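Local coordinates for putative uncharacterized protein tcp24 (Actinoplanes teichomyceticus, PDB 4Q38) that transfers a long fatty acyl chain from acyl-CoA to the amino sugar of teicoplanin-type glycopeptide antibiotics, at residues 191-196 / 211-216; 218-223 / 265-270; 205-210 / 246-251. One frame throughout, in Å; residues are numbered along the deposited sequence.

Contact 1. Residues 191-196 / 211-216. With TEC (2-amino-6-O-decanoyl-2-deoxy-beta-D-glucopyranose), chain E.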
loop_
_atom_site.group_PDB
_atom_site.type_symbol
_atom_site.label_atom_id
_atom_site.label_comp_id
_atom_site.label_asym_id
_atom_site.label_seq_id
_atom_site.Cartn_x
_atom_site.Cartn_y
_atom_site.Cartn_z
ATOM N N LEU A 191 -9.907 6.740 -6.949
ATOM C CA LEU A 191 -10.872 7.521 -7.698
ATOM C C LEU A 191 -10.561 7.389 -9.188
ATOM O O LEU A 191 -10.097 8.330 -9.843
ATOM C CB LEU A 191 -10.830 8.985 -7.225
ATOM C CG LEU A 191 -11.070 9.271 -5.729
ATOM C CD1 LEU A 191 -11.033 10.779 -5.490
ATOM C CD2 LEU A 191 -12.384 8.710 -5.184
ATOM N N GLY A 192 -10.804 6.199 -9.725
ATOM C CA GLY A 192 -10.436 5.913 -11.119
ATOM C C GLY A 192 -9.024 5.371 -11.166
ATOM O O GLY A 192 -8.696 4.466 -10.394
ATOM N N ARG A 193 -8.191 5.907 -12.065
ATOM C CA ARG A 193 -6.830 5.378 -12.256
ATOM C C ARG A 193 -5.915 5.707 -11.067
ATOM O O ARG A 193 -5.017 4.931 -10.736
ATOM C CB ARG A 193 -6.214 5.898 -13.572
ATOM C CG ARG A 193 -4.881 5.248 -13.962
ATOM C CD ARG A 193 -5.064 3.746 -14.133
ATOM N NE ARG A 193 -3.814 2.980 -14.226
ATOM C CZ ARG A 193 -3.048 2.614 -13.200
ATOM N NH1 ARG A 193 -3.346 2.987 -11.948
ATOM N NH2 ARG A 193 -1.962 1.886 -13.425
ATOM N N LEU A 194 -6.148 6.857 -10.438
ATOM C CA LEU A 194 -5.301 7.313 -9.324
ATOM C C LEU A 194 -5.971 7.136 -7.971
ATOM O O LEU A 194 -7.199 7.110 -7.877
ATOM C CB LEU A 194 -4.989 8.796 -9.489
ATOM C CG LEU A 194 -4.433 9.275 -10.823
ATOM C CD1 LEU A 194 -4.305 10.782 -10.737
ATOM C CD2 LEU A 194 -3.091 8.601 -11.092
ATOM N N GLN A 195 -5.142 7.045 -6.931
ATOM C CA GLN A 195 -5.582 7.107 -5.548
ATOM C C GLN A 195 -5.198 8.443 -4.931
ATOM O O GLN A 195 -4.213 9.067 -5.337
ATOM C CB GLN A 195 -4.881 6.034 -4.722
ATOM C CG GLN A 195 -5.205 4.600 -5.091
ATOM C CD GLN A 195 -4.096 3.678 -4.643
ATOM O OE1 GLN A 195 -2.925 4.060 -4.690
ATOM N NE2 GLN A 195 -4.450 2.471 -4.198
ATOM N N PHE A 196 -5.978 8.859 -3.938
ATOM C CA PHE A 196 -5.700 10.083 -3.176
ATOM C C PHE A 196 -5.800 9.805 -1.691
ATOM O O PHE A 196 -6.761 9.194 -1.235
ATOM C CB PHE A 196 -6.689 11.202 -3.555
ATOM C CG PHE A 196 -6.582 11.640 -4.987
ATOM C CD1 PHE A 196 -5.673 12.616 -5.365
ATOM C CD2 PHE A 196 -7.369 11.042 -5.972
ATOM C CE1 PHE A 196 -5.548 13.006 -6.700
ATOM C CE2 PHE A 196 -7.258 11.431 -7.304
ATOM C CZ PHE A 196 -6.339 12.404 -7.672
ATOM N N HIS A 211 -1.339 8.878 -5.635
ATOM C CA HIS A 211 -0.646 7.593 -5.743
ATOM C C HIS A 211 -1.129 6.846 -6.965
ATOM O O HIS A 211 -2.259 7.044 -7.409
ATOM C CB HIS A 211 -0.872 6.742 -4.488
ATOM C CG HIS A 211 -0.740 7.512 -3.199
ATOM N ND1 HIS A 211 0.434 7.647 -2.552
ATOM C CD2 HIS A 211 -1.680 8.223 -2.457
ATOM C CE1 HIS A 211 0.256 8.393 -1.444
ATOM N NE2 HIS A 211 -1.037 8.742 -1.383
ATOM N N VAL A 212 -0.270 5.992 -7.513
ATOM C CA VAL A 212 -0.597 5.246 -8.726
ATOM C C VAL A 212 -0.496 3.750 -8.419
ATOM O O VAL A 212 0.610 3.208 -8.302
ATOM C CB VAL A 212 0.333 5.620 -9.918
ATOM C CG1 VAL A 212 -0.085 4.861 -11.181
ATOM C CG2 VAL A 212 0.324 7.126 -10.182
ATOM N N PRO A 213 -1.645 3.085 -8.248
ATOM C CA PRO A 213 -1.620 1.636 -8.087
ATOM C C PRO A 213 -1.206 0.962 -9.396
ATOM O O PRO A 213 -1.370 1.535 -10.480
ATOM C CB PRO A 213 -3.067 1.284 -7.729
ATOM C CG PRO A 213 -3.888 2.431 -8.207
ATOM C CD PRO A 213 -3.009 3.644 -8.201
ATOM N N GLU A 214 -0.651 -0.231 -9.296
ATOM C CA GLU A 214 -0.131 -0.892 -10.485
ATOM C C GLU A 214 -1.271 -1.314 -11.407
ATOM O O GLU A 214 -1.234 -1.054 -12.606
ATOM C CB GLU A 214 0.733 -2.101 -10.119
ATOM C CG GLU A 214 1.213 -2.856 -11.362
ATOM C CD GLU A 214 2.103 -4.033 -11.033
ATOM O OE1 GLU A 214 3.134 -3.839 -10.361
ATOM O OE2 GLU A 214 1.764 -5.156 -11.454
ATOM N N TRP A 215 -2.297 -1.939 -10.839
ATOM C CA TRP A 215 -3.402 -2.461 -11.649
ATOM C C TRP A 215 -4.285 -1.396 -12.207
ATOM O O TRP A 215 -4.560 -0.393 -11.549
ATOM C CB TRP A 215 -4.233 -3.438 -10.836
ATOM C CG TRP A 215 -3.577 -4.786 -10.685
ATOM C CD1 TRP A 215 -2.311 -5.178 -11.122
ATOM C CD2 TRP A 215 -4.132 -5.962 -10.017
ATOM N NE1 TRP A 215 -2.067 -6.488 -10.797
ATOM C CE2 TRP A 215 -3.115 -7.014 -10.124
ATOM C CE3 TRP A 215 -5.325 -6.238 -9.363
ATOM C CZ2 TRP A 215 -3.312 -8.284 -9.598
ATOM C CZ3 TRP A 215 -5.511 -7.522 -8.833
ATOM C CH2 TRP A 215 -4.527 -8.518 -8.952
ATOM N N GLY A 216 -4.741 -1.613 -13.436
ATOM C CA GLY A 216 -5.615 -0.663 -14.098
ATOM C C GLY A 216 -5.067 -0.160 -15.416
ATOM O O GLY A 216 -5.616 0.780 -15.979
HETATM C CAV TEC E . 3.851 11.538 -13.904
HETATM C CAU TEC E . 2.551 11.071 -13.289
HETATM C CAT TEC E . 2.314 11.644 -11.916
HETATM C CAS TEC E . 3.553 11.597 -11.066
HETATM C CAR TEC E . 3.164 11.601 -9.617
HETATM C CAQ TEC E . 3.431 10.242 -9.083
HETATM C CAP TEC E . 3.110 10.101 -7.636
HETATM C CAO TEC E . 3.018 8.635 -7.376
HETATM C CAN TEC E . 3.355 8.311 -5.975
HETATM C CAM TEC E . 3.005 6.886 -5.637
HETATM O OAW TEC E . 2.415 6.181 -6.419
HETATM O O6 TEC E . 3.526 6.471 -4.469
HETATM C C6 TEC E . 2.716 5.838 -3.499
HETATM C C5 TEC E . 3.137 4.367 -3.256
HETATM O O5 TEC E . 3.277 4.069 -1.900
HETATM C C1 TEC E . 4.073 2.856 -2.006
HETATM O O1 TEC E . 4.931 2.579 -1.067
HETATM C C2 TEC E . 3.116 1.714 -2.205
HETATM N N2 TEC E . 3.895 0.491 -2.304
HETATM C C3 TEC E . 2.583 2.022 -3.524
HETATM O O3 TEC E . 1.539 1.210 -3.507
HETATM C C4 TEC E . 2.092 3.431 -3.723
HETATM O O4 TEC E . 1.975 3.643 -5.000
#

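Contact 2. Residues 218-223 / 265-270. With COA (coenzyme A), chain D.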
loop_
_atom_site.group_PDB
_atom_site.type_symbol
_atom_site.label_atom_id
_atom_site.label_comp_id
_atom_site.label_asym_id
_atom_site.label_seq_id
_atom_site.Cartn_x
_atom_site.Cartn_y
_atom_site.Cartn_z
ATOM N N PRO A 218 -2.186 1.293 -18.430
ATOM C CA PRO A 218 -1.306 2.458 -18.540
ATOM C C PRO A 218 -1.879 3.726 -17.927
ATOM O O PRO A 218 -3.094 3.868 -17.787
ATOM C CB PRO A 218 -1.138 2.639 -20.060
ATOM C CG PRO A 218 -1.374 1.272 -20.626
ATOM C CD PRO A 218 -2.441 0.668 -19.748
ATOM N N LEU A 219 -0.989 4.642 -17.567
ATOM C CA LEU A 219 -1.381 5.926 -17.013
ATOM C C LEU A 219 -1.789 6.870 -18.157
ATOM O O LEU A 219 -1.126 7.880 -18.412
ATOM C CB LEU A 219 -0.211 6.506 -16.210
ATOM C CG LEU A 219 -0.423 7.088 -14.810
ATOM C CD1 LEU A 219 0.675 8.092 -14.501
ATOM C CD2 LEU A 219 -1.794 7.719 -14.625
ATOM N N LEU A 220 -2.878 6.529 -18.848
ATOM C CA LEU A 220 -3.364 7.302 -19.997
ATOM C C LEU A 220 -3.769 8.714 -19.561
ATOM O O LEU A 220 -4.393 8.877 -18.507
ATOM C CB LEU A 220 -4.553 6.591 -20.655
ATOM C CG LEU A 220 -4.371 5.200 -21.297
ATOM C CD1 LEU A 220 -5.699 4.678 -21.825
ATOM C CD2 LEU A 220 -3.339 5.219 -22.420
ATOM N N PRO A 221 -3.376 9.745 -20.340
ATOM C CA PRO A 221 -3.732 11.123 -20.010
ATOM C C PRO A 221 -5.199 11.377 -19.675
ATOM O O PRO A 221 -5.467 12.090 -18.706
ATOM C CB PRO A 221 -3.275 11.892 -21.250
ATOM C CG PRO A 221 -2.005 11.185 -21.595
ATOM C CD PRO A 221 -2.293 9.715 -21.345
ATOM N N LYS A 222 -6.134 10.788 -20.430
ATOM C CA LYS A 222 -7.564 10.965 -20.143
ATOM C C LYS A 222 -7.995 10.323 -18.829
ATOM O O LYS A 222 -8.879 10.833 -18.164
ATOM C CB LYS A 222 -8.459 10.416 -21.262
ATOM C CG LYS A 222 -8.741 11.401 -22.382
ATOM C CD LYS A 222 -8.157 10.910 -23.693
ATOM C CE LYS A 222 -9.108 11.164 -24.855
ATOM N NZ LYS A 222 -9.321 12.616 -25.119
ATOM N N ALA A 223 -7.378 9.205 -18.470
ATOM C CA ALA A 223 -7.696 8.537 -17.202
ATOM C C ALA A 223 -7.109 9.331 -16.029
ATOM O O ALA A 223 -7.770 9.534 -15.004
ATOM C CB ALA A 223 -7.164 7.116 -17.210
ATOM N N ASP A 265 6.061 9.576 -26.620
ATOM C CA ASP A 265 4.839 8.798 -26.474
ATOM C C ASP A 265 4.662 8.269 -25.041
ATOM O O ASP A 265 3.591 7.773 -24.694
ATOM C CB ASP A 265 4.792 7.663 -27.502
ATOM C CG ASP A 265 5.923 6.667 -27.331
ATOM O OD1 ASP A 265 7.025 7.079 -26.913
ATOM O OD2 ASP A 265 5.713 5.468 -27.615
ATOM N N SER A 266 5.697 8.401 -24.211
ATOM C CA SER A 266 5.625 7.956 -22.815
ATOM C C SER A 266 4.575 8.753 -22.044
ATOM O O SER A 266 4.556 9.988 -22.088
ATOM C CB SER A 266 6.992 8.055 -22.131
ATOM O OG SER A 266 6.872 8.037 -20.711
ATOM N N ASN A 267 3.681 8.038 -21.367
ATOM C CA ASN A 267 2.688 8.666 -20.493
ATOM C C ASN A 267 3.335 9.433 -19.338
ATOM O O ASN A 267 2.913 10.543 -19.018
ATOM C CB ASN A 267 1.710 7.612 -19.958
ATOM C CG ASN A 267 0.838 7.027 -21.057
ATOM O OD1 ASN A 267 0.391 7.748 -21.941
ATOM N ND2 ASN A 267 0.605 5.719 -21.011
ATOM N N ILE A 268 4.357 8.832 -18.732
ATOM C CA ILE A 268 5.119 9.471 -17.650
ATOM C C ILE A 268 5.684 10.821 -18.114
ATOM O O ILE A 268 5.446 11.853 -17.477
ATOM C CB ILE A 268 6.215 8.530 -17.098
ATOM C CG1 ILE A 268 5.554 7.365 -16.333
ATOM C CG2 ILE A 268 7.190 9.284 -16.190
ATOM C CD1 ILE A 268 6.466 6.203 -15.992
ATOM N N ILE A 269 6.384 10.819 -19.246
ATOM C CA ILE A 269 6.983 12.051 -19.765
ATOM C C ILE A 269 5.923 13.126 -19.983
ATOM O O ILE A 269 6.034 14.224 -19.418
ATOM C CB ILE A 269 7.830 11.801 -21.039
ATOM C CG1 ILE A 269 8.929 10.768 -20.753
ATOM C CG2 ILE A 269 8.448 13.106 -21.551
ATOM C CD1 ILE A 269 9.974 11.208 -19.743
ATOM N N GLN A 270 4.877 12.806 -20.751
ATOM C CA GLN A 270 3.807 13.769 -21.046
ATOM C C GLN A 270 3.186 14.353 -19.774
ATOM O O GLN A 270 3.048 15.570 -19.644
ATOM C CB GLN A 270 2.704 13.127 -21.897
ATOM C CG GLN A 270 3.117 12.687 -23.292
ATOM C CD GLN A 270 2.131 11.694 -23.890
ATOM O OE1 GLN A 270 0.927 11.954 -23.965
ATOM N NE2 GLN A 270 2.641 10.545 -24.317
HETATM N N1A COA D . 7.542 -1.888 -15.577
HETATM C C2A COA D . 8.005 -2.178 -16.809
HETATM N N3A COA D . 7.782 -1.407 -17.888
HETATM C C4A COA D . 7.056 -0.266 -17.774
HETATM C C5A COA D . 6.513 0.118 -16.459
HETATM C C6A COA D . 6.803 -0.782 -15.320
HETATM N N6A COA D . 6.365 -0.519 -14.064
HETATM N N7A COA D . 5.849 1.273 -16.647
HETATM C C8A COA D . 5.955 1.605 -17.954
HETATM N N9A COA D . 6.663 0.677 -18.627
HETATM C C1B COA D . 7.003 0.701 -20.069
HETATM C C2B COA D . 5.799 0.857 -20.979
HETATM O O2B COA D . 5.239 -0.413 -21.299
HETATM C C3B COA D . 6.401 1.568 -22.173
HETATM O O3B COA D . 7.143 0.615 -22.937
HETATM P P3B COA D . 7.516 0.810 -24.502
HETATM O O7A COA D . 6.209 0.570 -25.193
HETATM O O8A COA D . 8.595 -0.221 -24.698
HETATM O O9A COA D . 8.028 2.225 -24.625
HETATM C C4B COA D . 7.403 2.514 -21.519
HETATM O O4B COA D . 7.819 1.849 -20.325
HETATM C C5B COA D . 6.845 3.904 -21.199
HETATM O O5B COA D . 5.766 3.792 -20.254
HETATM P P1A COA D . 4.796 5.015 -19.887
HETATM O O1A COA D . 3.778 5.253 -20.969
HETATM O O2A COA D . 5.676 6.153 -19.442
HETATM O O3A COA D . 4.038 4.444 -18.570
HETATM P P2A COA D . 2.699 3.549 -18.562
HETATM O O4A COA D . 1.499 4.458 -18.573
HETATM O O5A COA D . 2.769 2.451 -19.590
HETATM O O6A COA D . 2.846 2.854 -17.117
HETATM C CBP COA D . 2.438 2.866 -14.690
HETATM C CCP COA D . 2.840 3.656 -15.932
HETATM C CDP COA D . 2.543 3.844 -13.531
HETATM C CEP COA D . 1.009 2.393 -14.859
HETATM C CAP COA D . 3.388 1.661 -14.484
HETATM O OAP COA D . 4.744 2.110 -14.462
HETATM C C9P COA D . 3.161 0.822 -13.240
HETATM O O9P COA D . 2.232 0.034 -13.189
HETATM N N8P COA D . 4.035 0.959 -12.237
HETATM C C7P COA D . 3.839 0.342 -10.936
HETATM C C6P COA D . 3.123 1.295 -9.980
HETATM C C5P COA D . 3.983 2.513 -9.682
HETATM O O5P COA D . 5.139 2.577 -10.086
HETATM N N4P COA D . 3.395 3.490 -8.986
HETATM C C3P COA D . 4.146 4.607 -8.420
HETATM C C2P COA D . 4.901 4.240 -7.152
HETATM S S1P COA D . 5.813 5.686 -6.513
#

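Contact 3. Residues 205-210 / 246-251. With TEC (2-amino-6-O-decanoyl-2-deoxy-beta-D-glucopyranose), chain E.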
loop_
_atom_site.group_PDB
_atom_site.type_symbol
_atom_site.label_atom_id
_atom_site.label_comp_id
_atom_site.label_asym_id
_atom_site.label_seq_id
_atom_site.Cartn_x
_atom_site.Cartn_y
_atom_site.Cartn_z
ATOM N N THR A 205 -0.561 22.161 6.746
ATOM C CA THR A 205 -1.445 22.538 5.636
ATOM C C THR A 205 -2.012 21.275 4.954
ATOM O O THR A 205 -1.261 20.364 4.617
ATOM C CB THR A 205 -0.715 23.456 4.622
ATOM O OG1 THR A 205 -0.286 24.649 5.296
ATOM C CG2 THR A 205 -1.624 23.850 3.431
ATOM N N PRO A 206 -3.343 21.204 4.797
ATOM C CA PRO A 206 -3.926 20.010 4.172
ATOM C C PRO A 206 -3.511 19.902 2.712
ATOM O O PRO A 206 -3.439 20.915 2.007
ATOM C CB PRO A 206 -5.437 20.262 4.274
ATOM C CG PRO A 206 -5.580 21.749 4.382
ATOM C CD PRO A 206 -4.384 22.167 5.213
ATOM N N HIS A 207 -3.197 18.687 2.276
ATOM C CA HIS A 207 -3.134 18.389 0.852
ATOM C C HIS A 207 -3.647 17.000 0.585
ATOM O O HIS A 207 -4.053 16.290 1.506
ATOM C CB HIS A 207 -1.728 18.603 0.283
ATOM C CG HIS A 207 -0.674 17.684 0.859
ATOM N ND1 HIS A 207 0.167 18.072 1.835
ATOM C CD2 HIS A 207 -0.321 16.371 0.537
ATOM C CE1 HIS A 207 1.006 17.054 2.145
ATOM N NE2 HIS A 207 0.712 16.018 1.348
ATOM N N LEU A 208 -3.664 16.606 -0.683
ATOM C CA LEU A 208 -3.932 15.212 -1.016
ATOM C C LEU A 208 -2.675 14.545 -1.547
ATOM O O LEU A 208 -2.016 15.065 -2.450
ATOM C CB LEU A 208 -5.079 15.104 -2.021
ATOM C CG LEU A 208 -6.438 15.693 -1.597
ATOM C CD1 LEU A 208 -7.389 15.571 -2.783
ATOM C CD2 LEU A 208 -7.042 14.995 -0.384
ATOM N N GLY A 209 -2.329 13.395 -0.975
ATOM C CA GLY A 209 -1.269 12.572 -1.540
ATOM C C GLY A 209 -1.837 11.914 -2.787
ATOM O O GLY A 209 -2.983 11.471 -2.788
ATOM N N LEU A 210 -1.064 11.892 -3.861
ATOM C CA LEU A 210 -1.516 11.256 -5.104
ATOM C C LEU A 210 -0.694 9.986 -5.267
ATOM O O LEU A 210 0.504 10.008 -5.048
ATOM C CB LEU A 210 -1.351 12.210 -6.295
ATOM C CG LEU A 210 -1.818 11.776 -7.697
ATOM C CD1 LEU A 210 -2.157 13.014 -8.515
ATOM C CD2 LEU A 210 -0.776 10.928 -8.419
ATOM N N VAL A 246 -4.262 21.271 -3.323
ATOM C CA VAL A 246 -3.097 20.792 -4.070
ATOM C C VAL A 246 -2.894 19.277 -3.870
ATOM O O VAL A 246 -3.133 18.776 -2.774
ATOM C CB VAL A 246 -1.826 21.525 -3.565
ATOM C CG1 VAL A 246 -0.580 21.034 -4.274
ATOM C CG2 VAL A 246 -1.963 23.041 -3.715
ATOM N N ALA A 247 -2.414 18.583 -4.902
ATOM C CA ALA A 247 -1.991 17.200 -4.779
ATOM C C ALA A 247 -0.477 17.177 -4.790
ATOM O O ALA A 247 0.155 17.874 -5.596
ATOM C CB ALA A 247 -2.542 16.349 -5.922
ATOM N N TRP A 248 0.091 16.372 -3.890
ATOM C CA TRP A 248 1.528 16.181 -3.856
ATOM C C TRP A 248 1.868 14.772 -4.230
ATOM O O TRP A 248 1.141 13.828 -3.911
ATOM C CB TRP A 248 2.086 16.530 -2.483
ATOM C CG TRP A 248 2.088 18.015 -2.195
ATOM C CD1 TRP A 248 1.017 18.803 -1.774
ATOM C CD2 TRP A 248 3.221 18.942 -2.297
ATOM N NE1 TRP A 248 1.402 20.112 -1.610
ATOM C CE2 TRP A 248 2.710 20.263 -1.917
ATOM C CE3 TRP A 248 4.554 18.817 -2.662
ATOM C CZ2 TRP A 248 3.521 21.384 -1.895
ATOM C CZ3 TRP A 248 5.358 19.956 -2.638
ATOM C CH2 TRP A 248 4.852 21.209 -2.265
ATOM N N GLY A 249 2.976 14.619 -4.941
ATOM C CA GLY A 249 3.465 13.293 -5.304
ATOM C C GLY A 249 4.952 13.187 -5.041
ATOM O O GLY A 249 5.684 14.152 -5.258
ATOM N N SER A 250 5.395 12.035 -4.533
ATOM C CA SER A 250 6.824 11.710 -4.459
ATOM C C SER A 250 7.010 10.374 -5.169
ATOM O O SER A 250 6.357 9.392 -4.818
ATOM C CB SER A 250 7.318 11.589 -3.015
ATOM O OG SER A 250 7.120 12.786 -2.292
ATOM N N SER A 251 7.872 10.333 -6.182
ATOM C CA SER A 251 7.970 9.134 -7.003
ATOM C C SER A 251 9.222 9.096 -7.860
ATOM O O SER A 251 9.743 10.131 -8.275
ATOM C CB SER A 251 6.746 9.017 -7.920
ATOM O OG SER A 251 6.766 7.796 -8.644
HETATM C CAV TEC E . 3.851 11.538 -13.904
HETATM C CAU TEC E . 2.551 11.071 -13.289
HETATM C CAT TEC E . 2.314 11.644 -11.916
HETATM C CAS TEC E . 3.553 11.597 -11.066
HETATM C CAR TEC E . 3.164 11.601 -9.617
HETATM C CAQ TEC E . 3.431 10.242 -9.083
HETATM C CAP TEC E . 3.110 10.101 -7.636
HETATM C CAO TEC E . 3.018 8.635 -7.376
HETATM C CAN TEC E . 3.355 8.311 -5.975
HETATM C CAM TEC E . 3.005 6.886 -5.637
HETATM O OAW TEC E . 2.415 6.181 -6.419
HETATM O O6 TEC E . 3.526 6.471 -4.469
HETATM C C6 TEC E . 2.716 5.838 -3.499
HETATM C C5 TEC E . 3.137 4.367 -3.256
HETATM O O5 TEC E . 3.277 4.069 -1.900
HETATM C C1 TEC E . 4.073 2.856 -2.006
HETATM O O1 TEC E . 4.931 2.579 -1.067
HETATM C C2 TEC E . 3.116 1.714 -2.205
HETATM N N2 TEC E . 3.895 0.491 -2.304
HETATM C C3 TEC E . 2.583 2.022 -3.524
HETATM O O3 TEC E . 1.539 1.210 -3.507
HETATM C C4 TEC E . 2.092 3.431 -3.723
HETATM O O4 TEC E . 1.975 3.643 -5.000
HETATM O O HOH W 1 -3.718 21.910 -0.531
HETATM O O HOH W 2 2.703 10.601 -3.448
#

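Contact 1. Residues 191-196 / 211-216
H211 and Q195 form an antiparallel hydrogen-bonded pair: H211 N donates to Q195 O at 2.9 Å, and Q195 N answers with a nearly straight bond to H211 O, also 2.9 Å (170° at the hydrogen). Both side chains lie on the same face of the sheet, the Q195 amide crossing the imidazole at about a right angle. NE2 of H211 is bonded to S197 OG, while H211 ND1 comes within 3.1 Å of C6 of the acylated sugar. V212 leaves the pairing. Its backbone serves both ligands, with V212 N bonded at 2.9 Å to OAW, the ester carbonyl oxygen of the decanoyl sugar, and V212 O accepting from N4P of coenzyme A. Such use of the backbone just past a central strand is in keeping with GNAT enzymes. V212 CG2 meets L194 CD2 at 3.8 Å. P213 packs its ring against the Q195 amide and offers its carbonyl to R193, which grips P213 O end-on with NH1 (2.9 Å) and NH2 (3.0 Å), the oxygen lying in the guanidinium plane. With CG anti to the backbone N (chi1 -172°) and a bend at chi2 (60°), the R193 chain swings its guanidinium across to the P213 carbonyl. Beyond E214, which is salt-bridged to R299 and R167, W215 O and the CA of G216 lie over one guanidinium face, and G217 O takes a further bond from R193 NH2. Helix 157-169 touches P213 and W215, helix 221-238 packs on L194 and F196, and strand 188-191 borders Q195 and H211.

Contact 2. Residues 218-223 / 265-270
L219, the centre of an inverse gamma turn, faces the first residue of helix 267-272, the CA atoms of L219 and N267 being 6.0 Å apart. No hydrogen bond joins the two segments directly; the diphosphate of coenzyme A does so instead. N267 carries most of what direct contact there is. Its CB rests 3.2 Å from L219 O, and its OD1 lies 3.4 Å from CD of P221, whose ring crosses the asparagine side chain at about a right angle. The other end of the amide is turned to the cofactor: N267 ND2 reaches O4A, on the phosphate next to the pantetheine arm, at 2.9 Å and 165°. The same oxygen accepts from L219 N at 2.7 Å, so O4A is held from both segments at once. This is the diphosphate-binding site of a GNAT domain, in which the loop between a central strand and the following helix offers backbone N-H groups to the anion. Here the second helix start adds its own. On the adenosine-side phosphate, O1A of coenzyme A accepts from N267 N at 2.8 Å. Its neighbour O2A accepts from I268 N at 3.1 Å and from S266 OG at 2.6 Å. S266 sits at the N-cap, and with its OG anti to the backbone N (chi1 162°) it gives its proton to the phosphate while accepting, almost straight at 175°, from I269 N. The helix end would probably help to stabilise the negative charge. Farther along, Q270 brings OE1 against CG of P221, while L271 backs both L219 and P221. S312 and S313 bond the cofactor from elsewhere in the domain.

Contact 3. Residues 205-210 / 246-251
The imidazole of H207 takes the edge of W248 on one face, CD1 of the indole standing 3.3 Å above the H207 ring plane and offset toward its rim. In this edge-to-face pair the H207 ring and the five-membered ring of W248 have centroids 4.4 Å apart and planes at 56°. The two strands are the parallel pair of a beta-alpha-beta unit that crosses over through helix 221-238, as expected in a GNAT domain. W248 is modelled in two conformers, so the ring pair holds for one of them; F334 also meets the indole. A first torsion of 64° sets the imidazole between the backbone N and carbonyl carbon of H207, over the neighbouring strand. L208 N donates to V246 O at 3.1 Å, W248 N to L208 O at 2.9 Å, and L210 N to W248 O at 2.9 Å. On the opposite face from the aromatic pair, L208 and A247 point together, L208 packing on A231 and F235 of the helix. Beyond L210 the direct ladder stops, consistent with the splay between the central strands of this fold. The decanoyl chain runs past here, CAN lying 3.4 Å from L210 O. A water replaces the next bond, donating to L210 O at 2.8 Å and accepting from S250 N at 3.2 Å.

Overall arrangement
From the N terminus, the chain passes through the helical first half before reaching the GNAT-like domain, where all three contacts lie. Contact 1 closes first, turning residues 191-196 back through a strand hairpin onto 211-216. Contact 3 opens inside that loop at 205-210 and closes only at 246-251, after helix 221-238, so the two cross. Contact 2 follows contact 1 in series but also crosses contact 3, running from the start of that helix to 265-270. L194 links all three, touching L210 of contact 3 and L219 of contact 2. Together they tie the sheet, helix 221-238 and helix 267-272 around the acyl sugar and the cofactor.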